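Local coordinates for protein sulfide-quinone reductase (Aquifex aeolicus, PDB 3HYW) that oxidises hydrogen sulfide with a quinone as electron acceptor, using bound FAD and building polysulfide chains on its active-site cysteines, at residues T31-P37 and E72-A78; Y98-A104 and N288-V292. All blocks are in the same frame, centred on the assembly; numbering follows the deposited sequence.

Interaction 1 of 2, residues T31-P37 and E72-A78; sequences TLISDRP and EFINEKA. With FAD (flavin-adenine dinucleotide), chain G; SO4 (sulfate ion), chain N.
The hydroxyl of Thr31 is gripped by two groups: it gives its proton to the carboxylate of Glu72, OG1 to OE1 2.7 Å, on the lone pair that faces away from OE2, and it is also hydrogen-bonded to His4 NE2. The extended Glu72 chain runs alongside Thr31, while CG2 of the threonine meets CD1 of Ile74 on the same sheet face. Behind them the two strands pair in parallel. Leu32 N bonds to Glu72 O at 2.7 Å, Ile74 N to Leu32 O at 2.9 Å, and Ser34 N to Ile74 O.

On the other face Phe73, its CG anti to the backbone N (chi1 -176°), brings its ring against 31-37. Leu32 CD2 touches the ring edge at CE2 (3.7 Å), and Leu32 itself packs on Ile15 and Ala18 of helix 12-24. The flat, apolar Phe73 ring suits a position lined at its edge by Leu32 CD2 and Ser34 CB, with Leu62 and Leu66 also touching it.

Farther along, 31-37 and 72-78 hold the adenosine of FAD. Asp35 OD1 accepts a hydrogen bond from the ribose hydroxyl O2B, though its very short modelled length is doubtful. Arg36 NH1 donates to the same O2B at 3.1 Å, meeting it at the guanidinium edge, and NH2 forms a salt bridge with Glu127. The backbone of Ala78 reads the adenine edge, N giving to N1A (2.9 Å) and O receiving from N6A (3.2 Å). Lys77 passes N6A with its CG and ends at a sulfate, probably from the crystallisation liquor, NZ to O1 2.7 Å, which Lys108 also binds.

An acidic residue near the C-terminal end of the second strand of a Rossmann fold, holding the adenosine ribose, is the classic FAD and NAD signature; the backbone pair at Ala78 probably favours adenine, since N1A accepts and N6A donates.

Interaction 2 of 2, residues Y98-A104 and N288-V292; sequences YDYLVIA and NIFGV. With FAD (flavin-adenine dinucleotide), chain G.
In the parallel Rossmann sheet of the FAD-binding domain, residues 288-292 add the outermost strand beside 98-104. The pairing alternates between the strands: Leu101 N bonds to Asn288 O (2.8 Å), Phe290 N to Leu101 O (2.8 Å), Ile103 N to Phe290 O, and Val292 N to Ile103 O (2.9 Å).

Asn288 ties the start of the pair together. Its CG, set between the backbone N and carbonyl carbon (chi1 67°), brings the amide to Asp99 O and to the edge of the Tyr98 ring. ND2 donates to Asp99 O at 3.0 Å, the acceptor lying in the amide plane although the donor sits well above the carbonyl plane. The same nitrogen bonds to Asn86 OD1, while a water lies between Asn288 OD1 and Tyr98 OH, hydrogen-bonded to both. Replacing Asn288 by alanine would remove the amide, which is likely to leave Asp99 O and Asn86 OD1 without their donor and the water without its acceptor.

Leu101 CB sits over the centre of the Tyr98 ring, whose OH reaches Ile289 CD1 at 3.7 Å. On this face Ile103 CD1 also meets Ile289 CG2 (3.8 Å), and Ile81 of strand 78-82 packs against Tyr98, Leu101 and Ile103. Branched aliphatic side chains suit this buried face of a beta sheet. The reverse face pairs Val102 CG1 with Val292 CG2 (3.8 Å), while Phe290 and Val292 pack on Val324 of helix 314-332.

Ala104 O comes within 3.5 Å of FAD C5B, so the sheet delivers its C-terminal ends to the cofactor, as is typical of the Rossmann dinucleotide-binding fold.

Both interactions belong to one five-stranded parallel sheet, ordered 71-74, 29-33, 4-8, 100-103, 289-291. Interaction 1 pairs strands 71-74 and 29-33, and interaction 2 pairs 100-103 with 289-291; between them strand 4-8 leads into the glycine-rich loop Gly9-Gly13 that binds FAD. Their centres lie 14 Å apart, and their nearest atoms are still about 7 Å from each other. Both segments of interaction 1 precede those of interaction 2 in the sequence. Distant parts of the chain thus meet in one sheet that serves one cofactor: 31-37 and 72-78 hold its adenosine end, whereas in interaction 2 the contact with FAD comes through Ala104, at the carbon linking ribose to diphosphate.

Interaction 1 of 2, residues T31-P37 and E72-A78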
# COMPACT_ATOMS: atom_id res chain seq x y z
N THR A 31 42.46 -28.95 -8.63
CA THR A 31 41.64 -29.98 -9.21
C THR A 31 40.18 -29.65 -8.92
O THR A 31 39.80 -29.41 -7.77
CB THR A 31 42.00 -31.37 -8.63
OG1 THR A 31 43.39 -31.64 -8.86
CG2 THR A 31 41.16 -32.47 -9.28
N LEU A 32 39.37 -29.64 -9.98
CA LEU A 32 37.94 -29.44 -9.84
C LEU A 32 37.22 -30.75 -10.15
O LEU A 32 37.44 -31.35 -11.21
CB LEU A 32 37.45 -28.31 -10.75
CG LEU A 32 36.02 -27.79 -10.52
CD1 LEU A 32 35.97 -26.27 -10.63
CD2 LEU A 32 35.05 -28.41 -11.50
N ILE A 33 36.38 -31.18 -9.21
CA ILE A 33 35.58 -32.39 -9.36
C ILE A 33 34.11 -31.99 -9.48
O ILE A 33 33.58 -31.32 -8.60
CB ILE A 33 35.74 -33.33 -8.12
CG1 ILE A 33 37.22 -33.64 -7.85
CG2 ILE A 33 34.93 -34.60 -8.31
CD1 ILE A 33 37.47 -34.38 -6.53
N SER A 34 33.47 -32.41 -10.57
CA SER A 34 32.04 -32.16 -10.75
C SER A 34 31.34 -33.31 -11.46
O SER A 34 31.89 -33.92 -12.37
CB SER A 34 31.82 -30.86 -11.53
OG SER A 34 30.47 -30.46 -11.46
N ASP A 35 30.11 -33.59 -11.03
CA ASP A 35 29.30 -34.67 -11.62
C ASP A 35 28.65 -34.27 -12.96
O ASP A 35 28.26 -35.13 -13.74
CB ASP A 35 28.24 -35.18 -10.62
CG ASP A 35 27.25 -34.11 -10.19
OD1 ASP A 35 27.48 -32.91 -10.47
OD2 ASP A 35 26.23 -34.46 -9.57
N ARG A 36 28.54 -32.97 -13.20
CA ARG A 36 28.07 -32.47 -14.48
C ARG A 36 29.25 -32.11 -15.37
O ARG A 36 30.22 -31.53 -14.89
CB ARG A 36 27.16 -31.25 -14.28
CG ARG A 36 25.74 -31.61 -13.93
CD ARG A 36 24.90 -30.38 -13.65
NE ARG A 36 23.49 -30.74 -13.46
CZ ARG A 36 22.94 -31.09 -12.30
NH1 ARG A 36 23.68 -31.13 -11.20
NH2 ARG A 36 21.65 -31.41 -12.25
N PRO A 37 29.17 -32.45 -16.67
CA PRO A 37 30.26 -32.18 -17.61
C PRO A 37 30.31 -30.72 -18.07
O PRO A 37 31.19 -30.35 -18.85
CB PRO A 37 29.92 -33.08 -18.80
CG PRO A 37 28.43 -33.20 -18.76
CD PRO A 37 28.04 -33.15 -17.31
N GLU A 72 42.88 -29.22 -13.34
CA GLU A 72 42.53 -30.60 -13.63
C GLU A 72 41.03 -30.80 -13.39
O GLU A 72 40.53 -30.45 -12.33
CB GLU A 72 43.36 -31.56 -12.77
CG GLU A 72 43.04 -33.04 -12.98
CD GLU A 72 43.66 -33.94 -11.92
OE1 GLU A 72 43.91 -33.46 -10.79
OE2 GLU A 72 43.88 -35.13 -12.22
N PHE A 73 40.34 -31.35 -14.39
CA PHE A 73 38.92 -31.63 -14.28
C PHE A 73 38.67 -33.13 -14.15
O PHE A 73 39.13 -33.92 -14.98
CB PHE A 73 38.16 -31.07 -15.49
CG PHE A 73 36.66 -31.24 -15.41
CD1 PHE A 73 35.98 -31.92 -16.42
CD2 PHE A 73 35.94 -30.71 -14.35
CE1 PHE A 73 34.59 -32.07 -16.37
CE2 PHE A 73 34.55 -30.86 -14.28
CZ PHE A 73 33.88 -31.54 -15.29
N ILE A 74 37.96 -33.51 -13.09
CA ILE A 74 37.50 -34.87 -12.91
C ILE A 74 35.98 -34.86 -13.01
O ILE A 74 35.29 -34.33 -12.14
CB ILE A 74 37.97 -35.47 -11.55
CG1 ILE A 74 39.50 -35.51 -11.49
CG2 ILE A 74 37.38 -36.88 -11.34
CD1 ILE A 74 40.06 -35.79 -10.11
N ASN A 75 35.46 -35.43 -14.10
CA ASN A 75 34.03 -35.50 -14.32
C ASN A 75 33.43 -36.71 -13.60
O ASN A 75 33.06 -37.70 -14.23
CB ASN A 75 33.69 -35.52 -15.81
CG ASN A 75 32.20 -35.36 -16.07
OD1 ASN A 75 31.44 -34.90 -15.21
ND2 ASN A 75 31.77 -35.76 -17.27
N GLU A 76 33.37 -36.60 -12.28
CA GLU A 76 32.80 -37.62 -11.41
C GLU A 76 32.11 -36.94 -10.26
O GLU A 76 32.45 -35.83 -9.88
CB GLU A 76 33.90 -38.49 -10.82
CG GLU A 76 34.45 -39.54 -11.71
CD GLU A 76 35.20 -40.59 -10.92
OE1 GLU A 76 34.53 -41.39 -10.23
OE2 GLU A 76 36.44 -40.61 -10.99
N LYS A 77 31.13 -37.64 -9.69
CA LYS A 77 30.54 -37.24 -8.43
C LYS A 77 31.54 -37.50 -7.30
O LYS A 77 32.09 -38.61 -7.20
CB LYS A 77 29.25 -38.03 -8.22
CG LYS A 77 28.45 -37.66 -6.99
CD LYS A 77 27.26 -38.60 -6.85
CE LYS A 77 27.19 -39.20 -5.46
NZ LYS A 77 25.89 -39.90 -5.21
N ALA A 78 31.79 -36.49 -6.48
CA ALA A 78 32.50 -36.70 -5.22
C ALA A 78 31.58 -37.43 -4.24
O ALA A 78 30.46 -36.98 -4.00
CB ALA A 78 32.98 -35.39 -4.64
PA FAD G . 25.64 -24.55 -8.68
O1A FAD G . 25.99 -23.38 -9.57
O2A FAD G . 24.31 -25.22 -8.84
O5B FAD G . 26.81 -25.62 -8.89
C5B FAD G . 26.95 -26.80 -8.12
C4B FAD G . 27.85 -27.74 -8.92
O4B FAD G . 28.25 -28.84 -8.11
C3B FAD G . 27.12 -28.33 -10.11
O3B FAD G . 28.01 -28.36 -11.23
C2B FAD G . 26.78 -29.74 -9.66
O2B FAD G . 26.66 -30.64 -10.76
C1B FAD G . 27.97 -30.07 -8.78
N9A FAD G . 27.75 -31.15 -7.78
C8A FAD G . 26.64 -31.35 -7.03
N7A FAD G . 26.86 -32.43 -6.23
C5A FAD G . 28.10 -32.89 -6.49
C6A FAD G . 28.87 -33.95 -5.99
N6A FAD G . 28.37 -34.76 -5.04
N1A FAD G . 30.12 -34.15 -6.47
C2A FAD G . 30.64 -33.34 -7.42
N3A FAD G . 29.92 -32.32 -7.91
C4A FAD G . 28.66 -32.07 -7.46
N1 FAD G . 21.22 -15.92 -8.42
C2 FAD G . 21.33 -14.64 -8.87
O2 FAD G . 22.15 -13.86 -8.35
N3 FAD G . 20.57 -14.18 -9.90
C4 FAD G . 19.68 -15.00 -10.50
O4 FAD G . 18.90 -14.56 -11.53
C4X FAD G . 19.55 -16.31 -10.05
N5 FAD G . 18.65 -17.13 -10.65
C5X FAD G . 18.50 -18.41 -10.24
C6 FAD G . 17.58 -19.23 -10.88
C7 FAD G . 17.40 -20.55 -10.47
C7M FAD G . 16.38 -21.41 -11.20
C8 FAD G . 18.17 -21.04 -9.41
C8M FAD G . 18.02 -22.46 -8.91
C9 FAD G . 19.09 -20.20 -8.77
C9A FAD G . 19.28 -18.88 -9.18
N10 FAD G . 20.19 -18.06 -8.57
C10 FAD G . 20.33 -16.78 -8.99
C1' FAD G . 20.96 -18.54 -7.40
C2' FAD G . 22.42 -18.93 -7.54
O2' FAD G . 23.15 -17.89 -8.21
C3' FAD G . 22.52 -20.29 -8.24
O3' FAD G . 21.78 -21.27 -7.47
C4' FAD G . 23.97 -20.73 -8.39
O4' FAD G . 24.01 -21.75 -9.39
C5' FAD G . 24.53 -21.25 -7.07
O5' FAD G . 25.91 -21.56 -7.23
P FAD G . 26.58 -22.85 -6.54
O1P FAD G . 28.02 -22.90 -6.98
O2P FAD G . 26.25 -22.89 -5.06
O3P FAD G . 25.77 -24.11 -7.15
S SO4 N . 25.50 -36.32 -3.27
O1 SO4 N . 25.17 -37.56 -3.96
O2 SO4 N . 24.38 -36.01 -2.38
O3 SO4 N . 26.73 -36.48 -2.51
O4 SO4 N . 25.65 -35.26 -4.26

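Interaction 2 of 2, residues Y98-A104 and N288-V292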
# COMPACT_ATOMS: atom_id res chain seq x y z
N TYR A 98 44.23 -33.71 -0.63
CA TYR A 98 44.23 -32.25 -0.73
C TYR A 98 44.99 -31.58 0.41
O TYR A 98 45.10 -32.14 1.50
CB TYR A 98 42.80 -31.70 -0.83
CG TYR A 98 41.93 -31.94 0.39
CD1 TYR A 98 40.99 -32.97 0.40
CD2 TYR A 98 42.03 -31.12 1.52
CE1 TYR A 98 40.18 -33.19 1.52
CE2 TYR A 98 41.23 -31.34 2.64
CZ TYR A 98 40.30 -32.37 2.63
OH TYR A 98 39.52 -32.59 3.74
N ASP A 99 45.51 -30.39 0.13
CA ASP A 99 46.04 -29.51 1.16
C ASP A 99 44.93 -28.58 1.64
O ASP A 99 44.82 -28.28 2.83
CB ASP A 99 47.23 -28.71 0.61
CG ASP A 99 48.40 -29.61 0.23
OD1 ASP A 99 48.75 -30.48 1.04
OD2 ASP A 99 48.96 -29.44 -0.87
N TYR A 100 44.10 -28.15 0.70
CA TYR A 100 42.90 -27.36 1.00
C TYR A 100 41.73 -27.90 0.19
O TYR A 100 41.92 -28.37 -0.92
CB TYR A 100 43.12 -25.88 0.68
CG TYR A 100 44.31 -25.26 1.37
CD1 TYR A 100 44.16 -24.56 2.56
CD2 TYR A 100 45.59 -25.39 0.83
CE1 TYR A 100 45.27 -24.01 3.20
CE2 TYR A 100 46.69 -24.85 1.46
CZ TYR A 100 46.53 -24.16 2.64
OH TYR A 100 47.64 -23.62 3.25
N LEU A 101 40.53 -27.83 0.77
CA LEU A 101 39.32 -28.31 0.11
C LEU A 101 38.26 -27.22 0.06
O LEU A 101 37.97 -26.58 1.07
CB LEU A 101 38.75 -29.53 0.84
CG LEU A 101 37.41 -30.08 0.35
CD1 LEU A 101 37.59 -30.82 -0.96
CD2 LEU A 101 36.74 -30.97 1.38
N VAL A 102 37.69 -27.01 -1.13
CA VAL A 102 36.56 -26.10 -1.30
C VAL A 102 35.31 -26.90 -1.68
O VAL A 102 35.26 -27.55 -2.73
CB VAL A 102 36.83 -25.02 -2.39
CG1 VAL A 102 35.63 -24.09 -2.53
CG2 VAL A 102 38.08 -24.24 -2.06
N ILE A 103 34.29 -26.84 -0.83
CA ILE A 103 33.02 -27.51 -1.10
C ILE A 103 32.05 -26.52 -1.72
O ILE A 103 31.68 -25.52 -1.09
CB ILE A 103 32.43 -28.16 0.18
CG1 ILE A 103 33.48 -29.06 0.85
CG2 ILE A 103 31.14 -28.95 -0.18
CD1 ILE A 103 33.12 -29.54 2.24
N ALA A 104 31.63 -26.81 -2.95
CA ALA A 104 30.76 -25.92 -3.72
C ALA A 104 29.75 -26.70 -4.58
O ALA A 104 29.58 -26.43 -5.78
CB ALA A 104 31.60 -24.97 -4.58
N ASN A 288 41.38 -26.10 6.90
CA ASN A 288 41.71 -26.22 5.47
C ASN A 288 40.49 -26.59 4.61
O ASN A 288 40.64 -26.85 3.41
CB ASN A 288 42.88 -27.19 5.25
CG ASN A 288 42.53 -28.63 5.60
OD1 ASN A 288 41.72 -28.90 6.47
ND2 ASN A 288 43.18 -29.57 4.92
N ILE A 289 39.31 -26.60 5.22
CA ILE A 289 38.05 -26.81 4.49
C ILE A 289 37.26 -25.51 4.44
O ILE A 289 37.06 -24.85 5.46
CB ILE A 289 37.18 -27.94 5.11
CG1 ILE A 289 37.92 -29.29 5.04
CG2 ILE A 289 35.83 -28.03 4.40
CD1 ILE A 289 37.17 -30.45 5.69
N PHE A 290 36.82 -25.15 3.24
CA PHE A 290 36.05 -23.94 3.01
C PHE A 290 34.77 -24.32 2.26
O PHE A 290 34.73 -25.33 1.55
CB PHE A 290 36.87 -22.92 2.19
CG PHE A 290 38.11 -22.42 2.89
CD1 PHE A 290 39.28 -23.16 2.88
CD2 PHE A 290 38.09 -21.21 3.57
CE1 PHE A 290 40.42 -22.71 3.54
CE2 PHE A 290 39.23 -20.74 4.22
CZ PHE A 290 40.39 -21.49 4.21
N GLY A 291 33.71 -23.55 2.47
CA GLY A 291 32.47 -23.75 1.73
C GLY A 291 32.14 -22.51 0.92
O GLY A 291 32.33 -21.39 1.40
N VAL A 292 31.67 -22.70 -0.31
CA VAL A 292 31.30 -21.57 -1.17
C VAL A 292 29.98 -21.90 -1.85
O VAL A 292 29.80 -22.99 -2.37
CB VAL A 292 32.39 -21.28 -2.25
CG1 VAL A 292 31.94 -20.17 -3.21
CG2 VAL A 292 33.71 -20.89 -1.61
PA FAD G . 25.64 -24.55 -8.68
O1A FAD G . 25.99 -23.38 -9.57
O2A FAD G . 24.31 -25.22 -8.84
O5B FAD G . 26.81 -25.62 -8.89
C5B FAD G . 26.95 -26.80 -8.12
C4B FAD G . 27.85 -27.74 -8.92
O4B FAD G . 28.25 -28.84 -8.11
C3B FAD G . 27.12 -28.33 -10.11
O3B FAD G . 28.01 -28.36 -11.23
C2B FAD G . 26.78 -29.74 -9.66
O2B FAD G . 26.66 -30.64 -10.76
C1B FAD G . 27.97 -30.07 -8.78
N9A FAD G . 27.75 -31.15 -7.78
C8A FAD G . 26.64 -31.35 -7.03
N7A FAD G . 26.86 -32.43 -6.23
C5A FAD G . 28.10 -32.89 -6.49
C6A FAD G . 28.87 -33.95 -5.99
N6A FAD G . 28.37 -34.76 -5.04
N1A FAD G . 30.12 -34.15 -6.47
C2A FAD G . 30.64 -33.34 -7.42
N3A FAD G . 29.92 -32.32 -7.91
C4A FAD G . 28.66 -32.07 -7.46
N1 FAD G . 21.22 -15.92 -8.42
C2 FAD G . 21.33 -14.64 -8.87
O2 FAD G . 22.15 -13.86 -8.35
N3 FAD G . 20.57 -14.18 -9.90
C4 FAD G . 19.68 -15.00 -10.50
O4 FAD G . 18.90 -14.56 -11.53
C4X FAD G . 19.55 -16.31 -10.05
N5 FAD G . 18.65 -17.13 -10.65
C5X FAD G . 18.50 -18.41 -10.24
C6 FAD G . 17.58 -19.23 -10.88
C7 FAD G . 17.40 -20.55 -10.47
C7M FAD G . 16.38 -21.41 -11.20
C8 FAD G . 18.17 -21.04 -9.41
C8M FAD G . 18.02 -22.46 -8.91
C9 FAD G . 19.09 -20.20 -8.77
C9A FAD G . 19.28 -18.88 -9.18
N10 FAD G . 20.19 -18.06 -8.57
C10 FAD G . 20.33 -16.78 -8.99
C1' FAD G . 20.96 -18.54 -7.40
C2' FAD G . 22.42 -18.93 -7.54
O2' FAD G . 23.15 -17.89 -8.21
C3' FAD G . 22.52 -20.29 -8.24
O3' FAD G . 21.78 -21.27 -7.47
C4' FAD G . 23.97 -20.73 -8.39
O4' FAD G . 24.01 -21.75 -9.39
C5' FAD G . 24.53 -21.25 -7.07
O5' FAD G . 25.91 -21.56 -7.23
P FAD G . 26.58 -22.85 -6.54
O1P FAD G . 28.02 -22.90 -6.98
O2P FAD G . 26.25 -22.89 -5.06
O3P FAD G . 25.77 -24.11 -7.15
O HOH W 1 40.33 -31.44 6.17